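Local coordinates for BDI_3064 protein (Parabacteroides distasonis ATCC 8503, PDB 5Z06) that hydrolyses linear beta-1,2-glucan and beta-1,2-glucooligosaccharides of four or more units from the non-reducing end, releasing sophorose, at residues Pro74-Asp79 and Ala381-Lys386; His365-His370 and Lys428-Ser433; Glu583-Leu588 and Arg632-Asn637; Phe648-Asn653 and Leu662-Asn667. One frame throughout, in Å; residues are numbered along the deposited sequence.

Contacts 3 and 4 are buried and lie in the glucoamylase-like part of the chain; they touch, Y634 and C585 packing against F648 and F652. Contact 4 is nearest the centre of the chain, with a buried aspartate, an asparagine and two waters. Contact 3 joins a helix to a loop through an amide, a tyrosine and one water. Contact 1, at the surface, brings a loop of the N-terminal beta region against the helical part mainly by aromatic edges, with no hydrogen bond across it, and meets contact 4 where R76 packs on M664. Contact 2, partly buried and farthest out, rests on a histidine-glutamate pair and reaches contact 1 where H370 meets F383.

Contact 1 of 4, residues Pro74-Asp79 and Ala381-Lys386; sequences PVRGND and AFFGPK
Aromatic edge packing of F382 and F383 against R76, G77 and D79 makes this a surface contact between a loop of the N-terminal beta region, 74-79, and a loop of the helical part, 381-386. No hydrogen bond crosses it. With CG anti to its backbone N (chi1 -174°), F382 comes in rim first: its CZ lies 3.7 Å from the backbone N of G77, close to the ring plane. Beside that tip F382 CE1 is 3.8 Å from D79 OD2, and F382 CE2 is 4.0 Å from R76 CG. F383 takes the far end of the arginine, with CE1 3.7 Å from R76 NH1. The guanidinium and this ring stand 71° apart and meet by their edges, not as a cation-pi stack. Two beta turns present most of these groups: V75 to N78 form a type II turn with G77 third, where positive phi favours glycine, D79 follows directly, and A381 to G384 form a type I turn with the phenylalanines in its middle. An alanine in place of F382 is likely to open a gap between the turns and strip the aromatic rim from G77 and D79. The R76 guanidinium is salt-bridged to D592 and E312; NH1 also makes a weak hydrogen bond to a bound glycerol. The D79 carboxylate pairs with K153 and R317, while F371 lies edge-to-face with both phenylalanine rings.

Contact 2 of 4, residues His365-His370 and Lys428-Ser433; sequences HGAVSH and KNVEWS
H365 and E431 set ring and carboxylate at right angles, the planes 90° apart. H365 ND1 donates to E431 OE1 at 2.6 Å, with the acceptor in the plane of the imidazole but approached from above the carboxylate plane. CG of the histidine lies beside its backbone N (chi1 -72°), and chi2 of -83° turns the ND1 edge to the glutamate. A second bond doubles the pairing, from E431 N to H365 O at 2.7 Å. Next along, G366 CA comes 3.2 Å from N429 O in a CH...O contact; the positive phi of G366 favours glycine. V430 places CG2 3.6 Å from G366 O and lays CG1 over the centre of the W432 ring. Rings of W434, stacked, and W448, edge-to-face, pack on H365. The backbone makes an inverse gamma turn about E431, next to the bond from its N. A histidine-carboxylate hydrogen bond thus ties together the loops that follow helices 344-360 and 414-428, consistent with helix-connecting loops of the (alpha/alpha)6 barrel expected for this family.

Contact 3 of 4, residues Glu583-Leu588 and Arg632-Asn637; sequences EDCWGL and RNYYRN
N633, its CG anti to the backbone N (chi1 -176°), reaches across to donate from ND2 to D584 O at 2.9 Å, arriving from well above the carbonyl plane. The N633 amide also lies flat against the D584 carboxylate, planes 3° apart and stacked, with D584 OD2 3.3 Å from N633 CG. Beside them, the edge of the Y634 ring meets C585 SG, 3.9 Å from CE1, a sulfur-aromatic contact in the ring plane. Y634 OH accepts a weak bond from W586 N at 3.4 Å, and a water 2.7 Å from that hydroxyl donates to W586 O. These contacts join the last turn of helix 624-636 to the loop before strand 590-592, helix-to-loop packing inside the glucoamylase-like region. One turn on, N637 ND2 donates to N633 OD1 at 2.7 Å, nearly straight and on a lone pair, which fixes the rotation of the N633 amide. Farther out, W586 NE1 bonds to A626 O earlier in the same helix, while R632 and R636 form salt bridges with D284 and E202.

Contact 4 of 4, residues Phe648-Asn653 and Leu662-Asn667; sequences FRDAFN and LFMGLN
D650 and N667 are joined side chain to side chain by a hydrogen bond: N667 ND2 meets D650 OD1 at 2.5 Å, nearly straight, on the syn lone pair, with amide and carboxylate almost coplanar. With CG turned away from the backbone N (chi1 -165°), the aspartate extends toward N667. The same OD1 accepts from a water at 2.5 Å, which in turn accepts from M664 N, so two donors grip this buried oxygen. In the backbone, D650 N donates to L662 O at 3.2 Å. A second water accepts from R649 NH1 at 2.8 Å and gives a weak bond to that L662 carbonyl. Apolar carbons meet where L662 CD1 runs alongside D650 CB, 3.5 Å away. The F663 ring packs its CD1 edge on F648 O, and its CZ approaches the R649 guanidinium obliquely, 3.8 Å from NH1. An alanine at D650 would probably leave N667 ND2 without its acceptor and the water held by M664 N without the carboxylate oxygen it donates to. Strand 652-653 lies between strands 610-611 and 658-659, strand 663-664 pairs with 313-314, N667 sits in the first turn of helix 665-680, and S591 of strand 590-592 packs on D650.

Contact 1 of 4, residues Pro74-Asp79 and Ala381-Lys386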
loop_
_atom_site.group_PDB
_atom_site.type_symbol
_atom_site.label_atom_id
_atom_site.label_comp_id
_atom_site.label_asym_id
_atom_site.label_seq_id
_atom_site.Cartn_x
_atom_site.Cartn_y
_atom_site.Cartn_z
ATOM N N PRO A 74 -10.656 7.149 -3.067
ATOM C CA PRO A 74 -10.921 5.865 -2.403
ATOM C C PRO A 74 -9.642 5.178 -1.997
ATOM O O PRO A 74 -8.634 5.257 -2.698
ATOM C CB PRO A 74 -11.654 5.045 -3.466
ATOM C CG PRO A 74 -11.287 5.705 -4.749
ATOM C CD PRO A 74 -11.240 7.167 -4.409
ATOM N N VAL A 75 -9.669 4.561 -0.832
ATOM C CA VAL A 75 -8.495 3.891 -0.332
ATOM C C VAL A 75 -8.969 2.534 0.135
ATOM O O VAL A 75 -9.954 2.436 0.894
ATOM C CB VAL A 75 -7.858 4.672 0.820
ATOM C CG1 VAL A 75 -6.627 3.945 1.330
ATOM C CG2 VAL A 75 -7.491 6.082 0.381
ATOM N N ARG A 76 -8.264 1.498 -0.316
ATOM C CA ARG A 76 -8.561 0.123 0.050
ATOM C C ARG A 76 -8.810 0.029 1.552
ATOM O O ARG A 76 -8.028 0.553 2.364
ATOM C CB ARG A 76 -7.397 -0.778 -0.358
ATOM C CG ARG A 76 -7.515 -2.233 0.067
ATOM C CD ARG A 76 -6.261 -2.986 -0.322
ATOM N NE ARG A 76 -6.161 -3.065 -1.766
ATOM C CZ ARG A 76 -6.509 -4.103 -2.526
ATOM N NH1 ARG A 76 -6.956 -5.256 -2.013
ATOM N NH2 ARG A 76 -6.380 -3.992 -3.833
ATOM N N GLY A 77 -9.917 -0.613 1.914
ATOM C CA GLY A 77 -10.250 -0.811 3.324
ATOM C C GLY A 77 -10.698 0.419 4.103
ATOM O O GLY A 77 -10.941 0.308 5.311
ATOM N N ASN A 78 -10.816 1.579 3.435
ATOM C CA ASN A 78 -11.388 2.792 4.037
ATOM C C ASN A 78 -12.880 2.712 3.743
ATOM O O ASN A 78 -13.369 3.168 2.696
ATOM C CB ASN A 78 -10.786 4.096 3.481
ATOM C CG ASN A 78 -9.365 4.351 3.950
ATOM O OD1 ASN A 78 -9.013 5.488 4.257
ATOM N ND2 ASN A 78 -8.532 3.316 3.958
ATOM N N ASP A 79 -13.571 2.056 4.662
ATOM C CA ASP A 79 -14.984 1.695 4.516
ATOM C C ASP A 79 -15.831 2.147 5.679
ATOM O O ASP A 79 -17.028 2.284 5.522
ATOM C CB ASP A 79 -15.109 0.166 4.378
ATOM C CG ASP A 79 -14.229 -0.387 3.264
ATOM O OD1 ASP A 79 -14.242 0.207 2.161
ATOM O OD2 ASP A 79 -13.505 -1.394 3.488
ATOM N N ALA A 381 -14.660 -11.488 4.815
ATOM C CA ALA A 381 -14.955 -11.713 3.410
ATOM C C ALA A 381 -14.764 -10.392 2.659
ATOM O O ALA A 381 -15.663 -9.857 2.012
ATOM C CB ALA A 381 -16.365 -12.267 3.261
ATOM N N PHE A 382 -13.532 -9.900 2.719
ATOM C CA PHE A 382 -13.192 -8.586 2.216
ATOM C C PHE A 382 -13.391 -8.457 0.712
ATOM O O PHE A 382 -13.812 -7.416 0.251
ATOM C CB PHE A 382 -11.746 -8.258 2.570
ATOM C CG PHE A 382 -11.343 -6.858 2.225
ATOM C CD1 PHE A 382 -11.988 -5.775 2.812
ATOM C CD2 PHE A 382 -10.312 -6.619 1.319
ATOM C CE1 PHE A 382 -11.618 -4.484 2.508
ATOM C CE2 PHE A 382 -9.936 -5.330 1.008
ATOM C CZ PHE A 382 -10.589 -4.260 1.603
ATOM N N PHE A 383 -13.080 -9.515 -0.030
ATOM C CA PHE A 383 -13.246 -9.532 -1.490
ATOM C C PHE A 383 -14.644 -9.919 -1.978
ATOM O O PHE A 383 -14.881 -9.998 -3.195
ATOM C CB PHE A 383 -12.212 -10.466 -2.138
ATOM C CG PHE A 383 -10.811 -9.933 -2.150
ATOM C CD1 PHE A 383 -10.500 -8.621 -1.771
ATOM C CD2 PHE A 383 -9.803 -10.739 -2.632
ATOM C CE1 PHE A 383 -9.208 -8.167 -1.831
ATOM C CE2 PHE A 383 -8.509 -10.282 -2.698
ATOM C CZ PHE A 383 -8.215 -8.997 -2.289
ATOM N N GLY A 384 -15.555 -10.157 -1.050
ATOM C CA GLY A 384 -16.920 -10.455 -1.374
ATOM C C GLY A 384 -17.358 -11.685 -0.628
ATOM O O GLY A 384 -16.516 -12.435 -0.121
ATOM N N PRO A 385 -18.680 -11.917 -0.581
ATOM C CA PRO A 385 -19.262 -13.000 0.230
ATOM C C PRO A 385 -18.876 -14.415 -0.231
ATOM O O PRO A 385 -18.969 -15.345 0.543
ATOM C CB PRO A 385 -20.774 -12.753 0.106
ATOM C CG PRO A 385 -20.921 -12.120 -1.261
ATOM C CD PRO A 385 -19.711 -11.222 -1.388
ATOM N N LYS A 386 -18.410 -14.577 -1.460
ATOM C CA LYS A 386 -17.916 -15.885 -1.909
ATOM C C LYS A 386 -16.562 -16.236 -1.313
ATOM O O LYS A 386 -16.256 -17.413 -1.093
ATOM C CB LYS A 386 -17.846 -15.936 -3.429
ATOM C CG LYS A 386 -19.199 -15.722 -4.089
ATOM C CD LYS A 386 -19.119 -15.814 -5.596
ATOM C CE LYS A 386 -20.515 -15.724 -6.166
ATOM N NZ LYS A 386 -20.421 -15.632 -7.635
#

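Contact 2 of 4, residues His365-His370 and Lys428-Ser433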
loop_
_atom_site.group_PDB
_atom_site.type_symbol
_atom_site.label_atom_id
_atom_site.label_comp_id
_atom_site.label_asym_id
_atom_site.label_seq_id
_atom_site.Cartn_x
_atom_site.Cartn_y
_atom_site.Cartn_z
ATOM N N HIS A 365 -10.328 -26.505 6.206
ATOM C CA HIS A 365 -9.482 -27.675 6.029
ATOM C C HIS A 365 -7.997 -27.338 6.324
ATOM O O HIS A 365 -7.062 -27.602 5.542
ATOM C CB HIS A 365 -9.762 -28.307 4.658
ATOM C CG HIS A 365 -11.093 -28.985 4.616
ATOM N ND1 HIS A 365 -11.283 -30.264 5.088
ATOM C CD2 HIS A 365 -12.317 -28.519 4.289
ATOM C CE1 HIS A 365 -12.557 -30.585 4.976
ATOM N NE2 HIS A 365 -13.209 -29.541 4.503
ATOM N N GLY A 366 -7.816 -26.697 7.470
ATOM C CA GLY A 366 -6.483 -26.327 7.941
ATOM C C GLY A 366 -5.854 -25.116 7.282
ATOM O O GLY A 366 -4.888 -24.546 7.828
ATOM N N ALA A 367 -6.387 -24.701 6.131
ATOM C CA ALA A 367 -5.918 -23.500 5.464
ATOM C C ALA A 367 -6.533 -22.310 6.144
ATOM O O ALA A 367 -7.518 -22.431 6.883
ATOM C CB ALA A 367 -6.292 -23.520 3.984
ATOM N N VAL A 368 -5.962 -21.143 5.874
ATOM C CA VAL A 368 -6.519 -19.905 6.376
ATOM C C VAL A 368 -7.160 -19.159 5.233
ATOM O O VAL A 368 -6.874 -19.392 4.053
ATOM C CB VAL A 368 -5.467 -18.995 7.072
ATOM C CG1 VAL A 368 -4.932 -19.642 8.330
ATOM C CG2 VAL A 368 -4.316 -18.614 6.137
ATOM N N SER A 369 -8.034 -18.242 5.600
ATOM C CA SER A 369 -8.568 -17.280 4.662
ATOM C C SER A 369 -7.532 -16.194 4.359
ATOM O O SER A 369 -6.530 -16.039 5.056
ATOM C CB SER A 369 -9.795 -16.607 5.260
ATOM O OG SER A 369 -9.473 -15.980 6.481
ATOM N N HIS A 370 -7.826 -15.437 3.317
ATOM C CA HIS A 370 -7.017 -14.329 2.897
ATOM C C HIS A 370 -6.986 -13.282 3.990
ATOM O O HIS A 370 -5.935 -12.767 4.332
ATOM C CB HIS A 370 -7.633 -13.717 1.652
ATOM C CG HIS A 370 -6.762 -12.734 0.950
ATOM N ND1 HIS A 370 -6.901 -12.489 -0.398
ATOM C CD2 HIS A 370 -5.753 -11.937 1.380
ATOM C CE1 HIS A 370 -6.023 -11.571 -0.762
ATOM N NE2 HIS A 370 -5.302 -11.229 0.291
ATOM N N LYS A 428 1.304 -29.016 9.592
ATOM C CA LYS A 428 0.858 -30.388 9.325
ATOM C C LYS A 428 -0.615 -30.456 9.014
ATOM O O LYS A 428 -1.041 -31.305 8.229
ATOM C CB LYS A 428 1.136 -31.313 10.511
ATOM C CG LYS A 428 2.574 -31.789 10.589
ATOM C CD LYS A 428 2.973 -32.184 12.009
ATOM C CE LYS A 428 4.344 -32.850 12.036
ATOM N NZ LYS A 428 4.890 -32.795 13.419
ATOM N N ASN A 429 -1.390 -29.575 9.643
ATOM C CA ASN A 429 -2.837 -29.620 9.497
ATOM C C ASN A 429 -3.411 -28.842 8.344
ATOM O O ASN A 429 -4.620 -28.877 8.166
ATOM C CB ASN A 429 -3.522 -29.264 10.827
ATOM C CG ASN A 429 -3.282 -30.325 11.868
ATOM O OD1 ASN A 429 -3.312 -31.511 11.554
ATOM N ND2 ASN A 429 -3.003 -29.917 13.083
ATOM N N VAL A 430 -2.585 -28.189 7.534
ATOM C CA VAL A 430 -3.104 -27.582 6.309
ATOM C C VAL A 430 -3.434 -28.730 5.358
ATOM O O VAL A 430 -2.535 -29.406 4.829
ATOM C CB VAL A 430 -2.122 -26.626 5.606
ATOM C CG1 VAL A 430 -2.779 -26.054 4.357
ATOM C CG2 VAL A 430 -1.696 -25.502 6.520
ATOM N N GLU A 431 -4.720 -28.950 5.135
ATOM C CA GLU A 431 -5.142 -30.040 4.247
ATOM C C GLU A 431 -5.042 -29.615 2.781
ATOM O O GLU A 431 -6.055 -29.361 2.119
ATOM C CB GLU A 431 -6.553 -30.498 4.584
ATOM C CG GLU A 431 -6.736 -30.928 6.021
ATOM C CD GLU A 431 -8.194 -30.961 6.432
ATOM O OE1 GLU A 431 -9.031 -31.392 5.599
ATOM O OE2 GLU A 431 -8.493 -30.554 7.578
ATOM N N TRP A 432 -3.812 -29.555 2.277
ATOM C CA TRP A 432 -3.557 -29.166 0.880
ATOM C C TRP A 432 -4.382 -30.013 -0.095
ATOM O O TRP A 432 -4.979 -29.487 -1.028
ATOM C CB TRP A 432 -2.065 -29.274 0.522
ATOM C CG TRP A 432 -1.172 -28.476 1.425
ATOM C CD1 TRP A 432 -0.444 -28.950 2.454
ATOM C CD2 TRP A 432 -0.926 -27.070 1.370
ATOM N NE1 TRP A 432 0.256 -27.938 3.051
ATOM C CE2 TRP A 432 -0.034 -26.766 2.409
ATOM C CE3 TRP A 432 -1.378 -26.039 0.553
ATOM C CZ2 TRP A 432 0.393 -25.474 2.664
ATOM C CZ3 TRP A 432 -0.933 -24.765 0.798
ATOM C CH2 TRP A 432 -0.065 -24.496 1.857
ATOM N N SER A 433 -4.417 -31.320 0.148
ATOM C CA SER A 433 -5.127 -32.280 -0.697
ATOM C C SER A 433 -6.592 -31.963 -0.829
ATOM O O SER A 433 -7.161 -32.187 -1.881
ATOM C CB SER A 433 -4.955 -33.706 -0.170
ATOM O OG SER A 433 -5.240 -33.770 1.209
#

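Contact 3 of 4, residues Glu583-Leu588 and Arg632-Asn637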
loop_
_atom_site.group_PDB
_atom_site.type_symbol
_atom_site.label_atom_id
_atom_site.label_comp_id
_atom_site.label_asym_id
_atom_site.label_seq_id
_atom_site.Cartn_x
_atom_site.Cartn_y
_atom_site.Cartn_z
ATOM N N GLU A 583 16.195 3.170 -16.459
ATOM C CA GLU A 583 17.025 2.149 -15.850
ATOM C C GLU A 583 16.893 2.088 -14.335
ATOM O O GLU A 583 17.148 1.041 -13.725
ATOM C CB GLU A 583 18.482 2.371 -16.225
ATOM C CG GLU A 583 19.328 1.152 -15.945
ATOM C CD GLU A 583 20.693 1.211 -16.570
ATOM O OE1 GLU A 583 20.939 2.113 -17.417
ATOM O OE2 GLU A 583 21.500 0.325 -16.210
ATOM N N ASP A 584 16.516 3.221 -13.759
ATOM C CA ASP A 584 16.412 3.377 -12.335
ATOM C C ASP A 584 14.944 3.494 -11.903
ATOM O O ASP A 584 14.631 3.838 -10.773
ATOM C CB ASP A 584 17.286 4.562 -11.892
ATOM C CG ASP A 584 16.873 5.873 -12.509
ATOM O OD1 ASP A 584 15.962 5.889 -13.358
ATOM O OD2 ASP A 584 17.458 6.902 -12.125
ATOM N N CYS A 585 14.039 3.191 -12.815
ATOM C CA CYS A 585 12.638 3.293 -12.528
ATOM C C CYS A 585 11.917 2.276 -13.367
ATOM O O CYS A 585 11.540 2.528 -14.512
ATOM C CB CYS A 585 12.119 4.693 -12.791
ATOM S SG CYS A 585 10.391 4.834 -12.295
ATOM N N TRP A 586 11.738 1.103 -12.768
ATOM C CA TRP A 586 11.261 -0.063 -13.480
ATOM C C TRP A 586 10.707 -1.044 -12.480
ATOM O O TRP A 586 10.926 -0.893 -11.291
ATOM C CB TRP A 586 12.429 -0.705 -14.215
ATOM C CG TRP A 586 13.478 -1.255 -13.270
ATOM C CD1 TRP A 586 14.492 -0.562 -12.668
ATOM C CD2 TRP A 586 13.579 -2.593 -12.807
ATOM N NE1 TRP A 586 15.232 -1.411 -11.854
ATOM C CE2 TRP A 586 14.686 -2.659 -11.922
ATOM C CE3 TRP A 586 12.851 -3.747 -13.053
ATOM C CZ2 TRP A 586 15.084 -3.846 -11.300
ATOM C CZ3 TRP A 586 13.241 -4.931 -12.426
ATOM C CH2 TRP A 586 14.347 -4.966 -11.564
ATOM N N GLY A 587 10.068 -2.088 -12.979
ATOM C CA GLY A 587 9.512 -3.151 -12.138
ATOM C C GLY A 587 8.013 -3.067 -12.094
ATOM O O GLY A 587 7.416 -3.093 -11.031
ATOM N N LEU A 588 7.399 -2.995 -13.264
ATOM C CA LEU A 588 5.977 -2.963 -13.352
ATOM C C LEU A 588 5.374 -4.179 -12.712
ATOM O O LEU A 588 5.798 -5.308 -12.959
ATOM C CB LEU A 588 5.518 -2.829 -14.806
ATOM C CG LEU A 588 5.819 -1.419 -15.366
ATOM C CD1 LEU A 588 5.671 -1.358 -16.875
ATOM C CD2 LEU A 588 4.916 -0.389 -14.733
ATOM N N ARG A 632 18.078 3.891 -5.246
ATOM C CA ARG A 632 18.729 5.189 -5.156
ATOM C C ARG A 632 17.903 6.307 -5.749
ATOM O O ARG A 632 17.814 7.384 -5.174
ATOM C CB ARG A 632 20.040 5.154 -5.884
ATOM C CG ARG A 632 21.139 4.398 -5.176
ATOM C CD ARG A 632 22.415 4.631 -5.952
ATOM N NE ARG A 632 23.331 3.514 -5.832
ATOM C CZ ARG A 632 23.686 2.695 -6.812
ATOM N NH1 ARG A 632 23.212 2.835 -8.060
ATOM N NH2 ARG A 632 24.542 1.712 -6.541
ATOM N N ASN A 633 17.304 6.035 -6.911
ATOM C CA ASN A 633 16.440 6.953 -7.592
ATOM C C ASN A 633 15.182 7.235 -6.781
ATOM O O ASN A 633 14.839 8.392 -6.517
ATOM C CB ASN A 633 16.035 6.346 -8.934
ATOM C CG ASN A 633 15.193 7.281 -9.768
ATOM O OD1 ASN A 633 15.432 8.490 -9.770
ATOM N ND2 ASN A 633 14.226 6.722 -10.511
ATOM N N TYR A 634 14.489 6.169 -6.397
ATOM C CA TYR A 634 13.245 6.313 -5.637
ATOM C C TYR A 634 13.432 7.145 -4.370
ATOM O O TYR A 634 12.608 8.015 -4.051
ATOM C CB TYR A 634 12.686 4.936 -5.266
ATOM C CG TYR A 634 12.238 4.090 -6.415
ATOM C CD1 TYR A 634 11.936 4.638 -7.650
ATOM C CD2 TYR A 634 12.062 2.720 -6.245
ATOM C CE1 TYR A 634 11.522 3.848 -8.701
ATOM C CE2 TYR A 634 11.615 1.932 -7.273
ATOM C CZ TYR A 634 11.365 2.499 -8.508
ATOM O OH TYR A 634 10.939 1.730 -9.549
ATOM N N TYR A 635 14.515 6.857 -3.654
ATOM C CA TYR A 635 14.839 7.582 -2.457
ATOM C C TYR A 635 15.356 8.983 -2.753
ATOM O O TYR A 635 14.757 9.959 -2.310
ATOM C CB TYR A 635 15.845 6.817 -1.633
ATOM C CG TYR A 635 16.129 7.475 -0.329
ATOM C CD1 TYR A 635 15.129 7.620 0.634
ATOM C CD2 TYR A 635 17.386 7.989 -0.047
ATOM C CE1 TYR A 635 15.390 8.254 1.843
ATOM C CE2 TYR A 635 17.641 8.632 1.149
ATOM C CZ TYR A 635 16.642 8.759 2.092
ATOM O OH TYR A 635 16.923 9.389 3.283
ATOM N N ARG A 636 16.464 9.090 -3.483
ATOM C CA ARG A 636 17.137 10.379 -3.588
ATOM C C ARG A 636 16.427 11.345 -4.481
ATOM O O ARG A 636 16.445 12.506 -4.181
ATOM C CB ARG A 636 18.567 10.250 -4.065
ATOM C CG ARG A 636 19.485 9.721 -2.992
ATOM C CD ARG A 636 20.828 9.377 -3.584
ATOM N NE ARG A 636 21.714 8.937 -2.517
ATOM C CZ ARG A 636 22.578 7.934 -2.589
ATOM N NH1 ARG A 636 22.707 7.230 -3.688
ATOM N NH2 ARG A 636 23.313 7.627 -1.539
ATOM N N ASN A 637 15.831 10.872 -5.573
ATOM C CA ASN A 637 15.173 11.763 -6.540
ATOM C C ASN A 637 13.696 11.900 -6.282
ATOM O O ASN A 637 13.187 13.017 -6.327
ATOM C CB ASN A 637 15.410 11.304 -7.972
ATOM C CG ASN A 637 16.865 11.320 -8.331
ATOM O OD1 ASN A 637 17.586 12.261 -7.971
ATOM N ND2 ASN A 637 17.328 10.270 -9.005
HETATM O O HOH W 1 9.627 -0.605 -8.977
#

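Contact 4 of 4, residues Phe648-Asn653 and Leu662-Asn667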
loop_
_atom_site.group_PDB
_atom_site.type_symbol
_atom_site.label_atom_id
_atom_site.label_comp_id
_atom_site.label_asym_id
_atom_site.label_seq_id
_atom_site.Cartn_x
_atom_site.Cartn_y
_atom_site.Cartn_z
ATOM N N PHE A 648 8.814 2.901 0.903
ATOM C CA PHE A 648 8.313 3.656 -0.227
ATOM C C PHE A 648 6.823 3.511 -0.299
ATOM O O PHE A 648 6.275 2.467 0.036
ATOM C CB PHE A 648 8.941 3.227 -1.540
ATOM C CG PHE A 648 10.409 3.431 -1.586
ATOM C CD1 PHE A 648 10.935 4.658 -1.939
ATOM C CD2 PHE A 648 11.280 2.390 -1.303
ATOM C CE1 PHE A 648 12.302 4.835 -2.000
ATOM C CE2 PHE A 648 12.650 2.576 -1.350
ATOM C CZ PHE A 648 13.155 3.799 -1.697
ATOM N N ARG A 649 6.175 4.558 -0.780
ATOM C CA ARG A 649 4.752 4.480 -1.026
ATOM C C ARG A 649 4.464 3.412 -2.056
ATOM O O ARG A 649 5.316 3.045 -2.842
ATOM C CB ARG A 649 4.206 5.833 -1.446
ATOM C CG ARG A 649 4.386 6.828 -0.326
ATOM C CD ARG A 649 3.698 8.141 -0.583
ATOM N NE ARG A 649 4.128 9.073 0.442
ATOM C CZ ARG A 649 3.637 9.109 1.675
ATOM N NH1 ARG A 649 2.669 8.268 2.060
ATOM N NH2 ARG A 649 4.119 10.002 2.525
ATOM N N ASP A 650 3.261 2.888 -2.018
ATOM C CA ASP A 650 2.947 1.690 -2.777
ATOM C C ASP A 650 3.210 1.796 -4.272
ATOM O O ASP A 650 3.660 0.836 -4.893
ATOM C CB ASP A 650 1.506 1.314 -2.571
ATOM C CG ASP A 650 1.218 -0.081 -3.012
ATOM O OD1 ASP A 650 1.989 -0.979 -2.615
ATOM O OD2 ASP A 650 0.214 -0.281 -3.737
ATOM N N ALA A 651 2.930 2.967 -4.829
ATOM C CA ALA A 651 3.056 3.199 -6.242
ATOM C C ALA A 651 3.025 4.665 -6.518
ATOM O O ALA A 651 2.512 5.443 -5.728
ATOM C CB ALA A 651 1.916 2.522 -7.009
ATOM N N PHE A 652 3.497 5.015 -7.696
ATOM C CA PHE A 652 3.424 6.372 -8.155
ATOM C C PHE A 652 3.315 6.428 -9.673
ATOM O O PHE A 652 3.745 5.510 -10.393
ATOM C CB PHE A 652 4.651 7.146 -7.652
ATOM C CG PHE A 652 5.945 6.706 -8.266
ATOM C CD1 PHE A 652 6.541 5.513 -7.893
ATOM C CD2 PHE A 652 6.599 7.512 -9.199
ATOM C CE1 PHE A 652 7.742 5.124 -8.445
ATOM C CE2 PHE A 652 7.804 7.130 -9.750
ATOM C CZ PHE A 652 8.376 5.929 -9.380
ATOM N N ASN A 653 2.760 7.529 -10.147
ATOM C CA ASN A 653 2.613 7.752 -11.563
ATOM C C ASN A 653 2.999 9.182 -11.812
ATOM O O ASN A 653 2.216 10.105 -11.523
ATOM C CB ASN A 653 1.188 7.471 -11.991
ATOM C CG ASN A 653 1.025 7.481 -13.494
ATOM O OD1 ASN A 653 1.587 8.323 -14.182
ATOM N ND2 ASN A 653 0.280 6.526 -14.006
ATOM N N LEU A 662 -1.234 4.882 0.301
ATOM C CA LEU A 662 -1.125 3.762 1.222
ATOM C C LEU A 662 0.210 3.054 1.133
ATOM O O LEU A 662 0.979 3.213 0.171
ATOM C CB LEU A 662 -2.288 2.753 1.010
ATOM C CG LEU A 662 -2.614 2.201 -0.379
ATOM C CD1 LEU A 662 -1.577 1.209 -0.872
ATOM C CD2 LEU A 662 -3.948 1.488 -0.331
ATOM N N PHE A 663 0.447 2.261 2.164
ATOM C CA PHE A 663 1.429 1.223 2.148
ATOM C C PHE A 663 0.679 -0.083 2.156
ATOM O O PHE A 663 -0.307 -0.258 2.895
ATOM C CB PHE A 663 2.296 1.328 3.383
ATOM C CG PHE A 663 2.979 2.636 3.489
ATOM C CD1 PHE A 663 4.154 2.861 2.806
ATOM C CD2 PHE A 663 2.409 3.664 4.227
ATOM C CE1 PHE A 663 4.771 4.091 2.871
ATOM C CE2 PHE A 663 3.029 4.888 4.309
ATOM C CZ PHE A 663 4.209 5.109 3.628
ATOM N N MET A 664 1.183 -1.023 1.387
ATOM C CA MET A 664 0.458 -2.257 1.126
ATOM C C MET A 664 1.212 -3.389 1.797
ATOM O O MET A 664 2.408 -3.507 1.626
ATOM C CB MET A 664 0.393 -2.463 -0.374
ATOM C CG MET A 664 -0.626 -3.467 -0.817
ATOM S SD MET A 664 -2.307 -2.857 -0.690
ATOM C CE MET A 664 -3.103 -4.419 -1.063
ATOM N N GLY A 665 0.493 -4.207 2.565
ATOM C CA GLY A 665 1.069 -5.373 3.252
ATOM C C GLY A 665 1.789 -6.311 2.313
ATOM O O GLY A 665 2.854 -6.848 2.653
ATOM N N LEU A 666 1.200 -6.530 1.140
ATOM C CA LEU A 666 1.811 -7.393 0.146
ATOM C C LEU A 666 3.127 -6.865 -0.394
ATOM O O LEU A 666 3.955 -7.661 -0.838
ATOM C CB LEU A 666 0.881 -7.582 -1.059
ATOM C CG LEU A 666 -0.310 -8.512 -0.950
ATOM C CD1 LEU A 666 -1.098 -8.346 -2.227
ATOM C CD2 LEU A 666 0.152 -9.949 -0.794
ATOM N N ASN A 667 3.305 -5.549 -0.418
ATOM C CA ASN A 667 4.385 -4.952 -1.203
ATOM C C ASN A 667 5.605 -4.536 -0.403
ATOM O O ASN A 667 6.689 -4.381 -0.968
ATOM C CB ASN A 667 3.841 -3.770 -2.001
ATOM C CG ASN A 667 2.856 -4.209 -3.081
ATOM O OD1 ASN A 667 2.830 -5.367 -3.434
ATOM N ND2 ASN A 667 2.064 -3.288 -3.613
HETATM O O HOH W 2 1.468 6.144 0.750
HETATM O O HOH W 3 3.193 -0.478 -0.425
#